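Local coordinates for phosphate-binding protein (Xanthomonas axonopodis pv. citri, PDB 5UB3), which probably serves as a periplasmic binding protein of the phosphonate-binding family that works with a partner diguanylate cyclase, and is seen here with chloride bound, at residues Q110-S122 with G154-V167. Numbering follows the deposited sequence.
Sequences QLRGHTLALQNAS and GSAGYLMVGSKLNV
Leu116 and Leu118 pair with Tyr158 and Met160 as strand 115-118 runs parallel to strand 156-160. The ladder is regular: Leu159 N reaches Leu116 O at 2.8 Å, Leu118 N returns to Leu159 O, and Val161 N closes on Leu118 O, nearly straight at 171°, before a weak bond from Gly162 N to Gln119 O. On the face of Leu118 and Tyr158 packing is tight. With chi1 at 72°, Tyr158 CG is turned between the directions of its backbone N and carbonyl carbon, which brings CD2 obliquely beside Leu118 CD1, 3.7 Å away; Pro130 and Met131 of helix 124-136 cover them. On the other face, Val167 CG1 meets Ala117 CB at 3.9 Å, while its CG2 rests 3.7 Å from Gln119 CG. Beyond, the amide end of Gln119 crosses the Lys164 chain obliquely, OE1 3.1 Å from Lys164 CG; Lys164 NZ goes on to a salt bridge with Asp185. The ends face solvent. Exposed Met160 bends so that CE meets Asn120 CA at 3.6 Å. The far end is nonetheless pinned: exposed Arg112 donates a hydrogen bond from NH1 to a lone pair of Gly154 O (2.8 Å). Backbone bonds thus fix the strand register, and apolar side chains seat helices on both faces of this periplasmic-binding-protein lobe.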
loop_
_atom_site.group_PDB
_atom_site.type_symbol
_atom_site.label_atom_id
_atom_site.label_comp_id
_atom_site.label_asym_id
_atom_site.label_seq_id
_atom_site.Cartn_x
_atom_site.Cartn_y
_atom_site.Cartn_z
ATOM N N GLN A 110 3.667 -3.107 25.254
ATOM C CA GLN A 110 4.347 -1.911 25.849
ATOM C C GLN A 110 4.275 -0.634 25.033
ATOM O O GLN A 110 4.857 0.398 25.436
ATOM C CB GLN A 110 5.800 -2.244 26.147
ATOM C CG GLN A 110 5.923 -3.340 27.193
ATOM C CD GLN A 110 7.350 -3.852 27.338
ATOM O OE1 GLN A 110 8.274 -3.309 26.773
ATOM N NE2 GLN A 110 7.520 -4.904 28.128
ATOM N N LEU A 111 3.546 -0.655 23.908
ATOM C CA LEU A 111 3.174 0.597 23.251
ATOM C C LEU A 111 2.277 1.509 24.105
ATOM O O LEU A 111 2.241 2.727 23.864
ATOM C CB LEU A 111 2.422 0.367 21.943
ATOM C CG LEU A 111 3.224 0.596 20.702
ATOM C CD1 LEU A 111 4.292 -0.505 20.605
ATOM C CD2 LEU A 111 2.256 0.543 19.538
ATOM N N ARG A 112 1.568 0.936 25.084
ATOM C CA ARG A 112 0.707 1.720 25.982
ATOM C C ARG A 112 1.502 2.754 26.727
ATOM O O ARG A 112 2.625 2.518 27.129
ATOM C CB ARG A 112 -0.161 0.805 26.859
ATOM C CG ARG A 112 -1.009 -0.089 25.920
ATOM C CD ARG A 112 -2.323 -0.606 26.446
ATOM N NE ARG A 112 -2.061 -1.407 27.618
ATOM C CZ ARG A 112 -2.524 -1.186 28.854
ATOM N NH1 ARG A 112 -3.377 -0.188 29.171
ATOM N NH2 ARG A 112 -2.148 -2.034 29.797
ATOM N N GLY A 113 0.993 3.969 26.749
ATOM C CA GLY A 113 1.781 5.121 27.162
ATOM C C GLY A 113 2.713 5.774 26.183
ATOM O O GLY A 113 3.310 6.764 26.504
ATOM N N HIS A 114 2.853 5.245 24.974
ATOM C CA HIS A 114 3.868 5.684 24.042
ATOM C C HIS A 114 3.267 6.096 22.718
ATOM O O HIS A 114 2.079 5.903 22.485
ATOM C CB HIS A 114 4.886 4.576 23.839
ATOM C CG HIS A 114 5.747 4.378 25.038
ATOM N ND1 HIS A 114 5.551 3.351 25.925
ATOM C CD2 HIS A 114 6.735 5.140 25.555
ATOM C CE1 HIS A 114 6.407 3.461 26.922
ATOM N NE2 HIS A 114 7.142 4.539 26.715
ATOM N N THR A 115 4.093 6.647 21.857
ATOM C CA THR A 115 3.633 7.202 20.620
ATOM C C THR A 115 4.151 6.355 19.440
ATOM O O THR A 115 5.220 5.774 19.462
ATOM C CB THR A 115 4.053 8.686 20.499
ATOM O OG1 THR A 115 5.461 8.748 20.545
ATOM C CG2 THR A 115 3.519 9.479 21.618
ATOM N N LEU A 116 3.336 6.314 18.418
ATOM C CA LEU A 116 3.607 5.548 17.224
ATOM C C LEU A 116 3.529 6.467 16.002
ATOM O O LEU A 116 2.557 7.134 15.840
ATOM C CB LEU A 116 2.525 4.497 17.114
ATOM C CG LEU A 116 2.443 3.656 15.856
ATOM C CD1 LEU A 116 3.619 2.704 15.701
ATOM C CD2 LEU A 116 1.177 2.840 15.947
ATOM N N ALA A 117 4.524 6.395 15.125
ATOM C CA ALA A 117 4.574 7.070 13.857
ATOM C C ALA A 117 3.954 6.207 12.787
ATOM O O ALA A 117 4.448 5.122 12.526
ATOM C CB ALA A 117 6.043 7.350 13.463
ATOM N N LEU A 118 2.911 6.715 12.162
ATOM C CA LEU A 118 2.278 6.083 11.025
ATOM C C LEU A 118 2.372 6.959 9.816
ATOM O O LEU A 118 2.779 8.115 9.886
ATOM C CB LEU A 118 0.839 5.851 11.376
ATOM C CG LEU A 118 0.704 4.922 12.587
ATOM C CD1 LEU A 118 -0.772 4.648 12.871
ATOM C CD2 LEU A 118 1.394 3.616 12.311
ATOM N N GLN A 119 1.950 6.426 8.689
ATOM C CA GLN A 119 2.137 7.131 7.467
ATOM C C GLN A 119 1.002 8.034 7.005
ATOM O O GLN A 119 1.099 9.250 7.154
ATOM C CB GLN A 119 2.568 6.154 6.423
ATOM C CG GLN A 119 4.016 5.775 6.643
ATOM C CD GLN A 119 4.437 4.591 5.822
ATOM O OE1 GLN A 119 4.280 4.561 4.582
ATOM N NE2 GLN A 119 4.994 3.595 6.496
ATOM N N ASN A 120 0.016 7.488 6.342
ATOM C CA ASN A 120 -1.194 8.206 5.972
ATOM C C ASN A 120 -2.242 7.126 5.915
ATOM O O ASN A 120 -1.884 5.952 5.921
ATOM C CB ASN A 120 -1.129 8.870 4.584
ATOM C CG ASN A 120 -0.756 7.890 3.487
ATOM O OD1 ASN A 120 -1.459 6.891 3.193
ATOM N ND2 ASN A 120 0.396 8.134 2.907
ATOM N N ALA A 121 -3.516 7.502 5.768
ATOM C CA ALA A 121 -4.640 6.554 5.916
ATOM C C ALA A 121 -4.753 5.498 4.802
ATOM O O ALA A 121 -5.406 4.453 4.988
ATOM C CB ALA A 121 -5.937 7.317 6.086
ATOM N N SER A 122 -4.085 5.757 3.671
ATOM C CA SER A 122 -4.077 4.878 2.543
ATOM C C SER A 122 -2.939 3.829 2.601
ATOM O O SER A 122 -2.891 2.909 1.765
ATOM C CB SER A 122 -4.080 5.746 1.258
ATOM O OG SER A 122 -5.142 6.749 1.336
ATOM N N GLY A 154 -2.228 4.483 29.881
ATOM C CA GLY A 154 -2.989 3.322 29.578
ATOM C C GLY A 154 -3.195 3.198 28.085
ATOM O O GLY A 154 -3.538 2.116 27.617
ATOM N N SER A 155 -2.990 4.255 27.301
ATOM C CA SER A 155 -3.241 4.146 25.840
ATOM C C SER A 155 -1.990 4.542 25.044
ATOM O O SER A 155 -1.134 5.244 25.576
ATOM C CB SER A 155 -4.428 5.014 25.440
ATOM O OG SER A 155 -5.586 4.592 26.109
ATOM N N ALA A 156 -1.879 4.066 23.816
ATOM C CA ALA A 156 -0.933 4.624 22.893
ATOM C C ALA A 156 -1.582 5.822 22.185
ATOM O O ALA A 156 -2.794 6.151 22.360
ATOM C CB ALA A 156 -0.525 3.595 21.882
ATOM N N GLY A 157 -0.770 6.477 21.382
ATOM C CA GLY A 157 -1.215 7.504 20.496
ATOM C C GLY A 157 -0.389 7.460 19.227
ATOM O O GLY A 157 0.795 7.015 19.250
ATOM N N TYR A 158 -0.976 7.908 18.141
ATOM C CA TYR A 158 -0.261 7.907 16.878
ATOM C C TYR A 158 -0.162 9.263 16.293
ATOM O O TYR A 158 -1.045 10.115 16.503
ATOM C CB TYR A 158 -0.825 6.919 15.872
ATOM C CG TYR A 158 -2.131 7.273 15.272
ATOM C CD1 TYR A 158 -3.281 7.010 15.936
ATOM C CD2 TYR A 158 -2.214 7.855 14.014
ATOM C CE1 TYR A 158 -4.494 7.329 15.385
ATOM C CE2 TYR A 158 -3.416 8.154 13.453
ATOM C CZ TYR A 158 -4.550 7.886 14.142
ATOM O OH TYR A 158 -5.779 8.158 13.644
ATOM N N LEU A 159 0.929 9.452 15.568
ATOM C CA LEU A 159 1.165 10.649 14.800
ATOM C C LEU A 159 1.397 10.281 13.334
ATOM O O LEU A 159 2.263 9.445 13.026
ATOM C CB LEU A 159 2.398 11.327 15.328
ATOM C CG LEU A 159 2.200 11.921 16.696
ATOM C CD1 LEU A 159 3.522 12.095 17.394
ATOM C CD2 LEU A 159 1.486 13.245 16.525
ATOM N N MET A 160 0.686 10.962 12.459
ATOM C CA MET A 160 0.898 10.797 11.012
ATOM C C MET A 160 2.046 11.689 10.607
ATOM O O MET A 160 1.936 12.890 10.722
ATOM C CB MET A 160 -0.333 11.187 10.227
ATOM C CG MET A 160 -1.584 10.484 10.711
ATOM S SD MET A 160 -1.541 8.731 10.324
ATOM C CE MET A 160 -2.863 8.783 9.107
ATOM N N VAL A 161 3.104 11.078 10.096
ATOM C CA VAL A 161 4.284 11.803 9.625
ATOM C C VAL A 161 4.459 11.762 8.075
ATOM O O VAL A 161 5.432 12.295 7.541
ATOM C CB VAL A 161 5.520 11.305 10.371
ATOM C CG1 VAL A 161 5.323 11.385 11.880
ATOM C CG2 VAL A 161 5.892 9.882 9.987
ATOM N N GLY A 162 3.530 11.120 7.375
ATOM C CA GLY A 162 3.539 11.020 5.901
ATOM C C GLY A 162 4.468 9.933 5.358
ATOM O O GLY A 162 4.059 8.778 5.088
ATOM N N SER A 163 5.730 10.287 5.218
ATOM C CA SER A 163 6.621 9.489 4.413
ATOM C C SER A 163 7.184 8.339 5.242
ATOM O O SER A 163 7.294 8.401 6.483
ATOM C CB SER A 163 7.760 10.332 3.875
ATOM O OG SER A 163 8.731 10.503 4.871
ATOM N N LYS A 164 7.596 7.299 4.553
ATOM C CA LYS A 164 8.263 6.194 5.266
ATOM C C LYS A 164 9.565 6.658 5.984
ATOM O O LYS A 164 9.891 6.225 7.133
ATOM C CB LYS A 164 8.516 5.077 4.310
ATOM C CG LYS A 164 7.263 4.433 3.755
ATOM C CD LYS A 164 7.594 3.455 2.653
ATOM C CE LYS A 164 6.309 2.946 2.083
ATOM N NZ LYS A 164 6.578 1.797 1.211
ATOM N N LEU A 165 10.303 7.550 5.314
ATOM C CA LEU A 165 11.564 8.045 5.855
ATOM C C LEU A 165 11.283 8.818 7.106
ATOM O O LEU A 165 12.024 8.733 8.077
ATOM C CB LEU A 165 12.271 8.957 4.841
ATOM C CG LEU A 165 13.608 9.583 5.289
ATOM C CD1 LEU A 165 14.576 8.553 5.846
ATOM C CD2 LEU A 165 14.256 10.327 4.132
ATOM N N ASN A 166 10.195 9.587 7.095
ATOM C CA ASN A 166 9.793 10.297 8.320
ATOM C C ASN A 166 9.478 9.368 9.498
ATOM O O ASN A 166 9.849 9.637 10.625
ATOM C CB ASN A 166 8.633 11.245 8.035
ATOM C CG ASN A 166 9.068 12.543 7.341
ATOM O OD1 ASN A 166 10.244 12.783 7.063
ATOM N ND2 ASN A 166 8.103 13.382 7.086
ATOM N N VAL A 167 8.815 8.255 9.247
ATOM C CA VAL A 167 8.601 7.290 10.332
ATOM C C VAL A 167 9.963 6.931 10.933
ATOM O O VAL A 167 10.168 6.971 12.124
ATOM C CB VAL A 167 7.923 6.035 9.803
ATOM C CG1 VAL A 167 7.842 4.987 10.878
ATOM C CG2 VAL A 167 6.523 6.358 9.310
#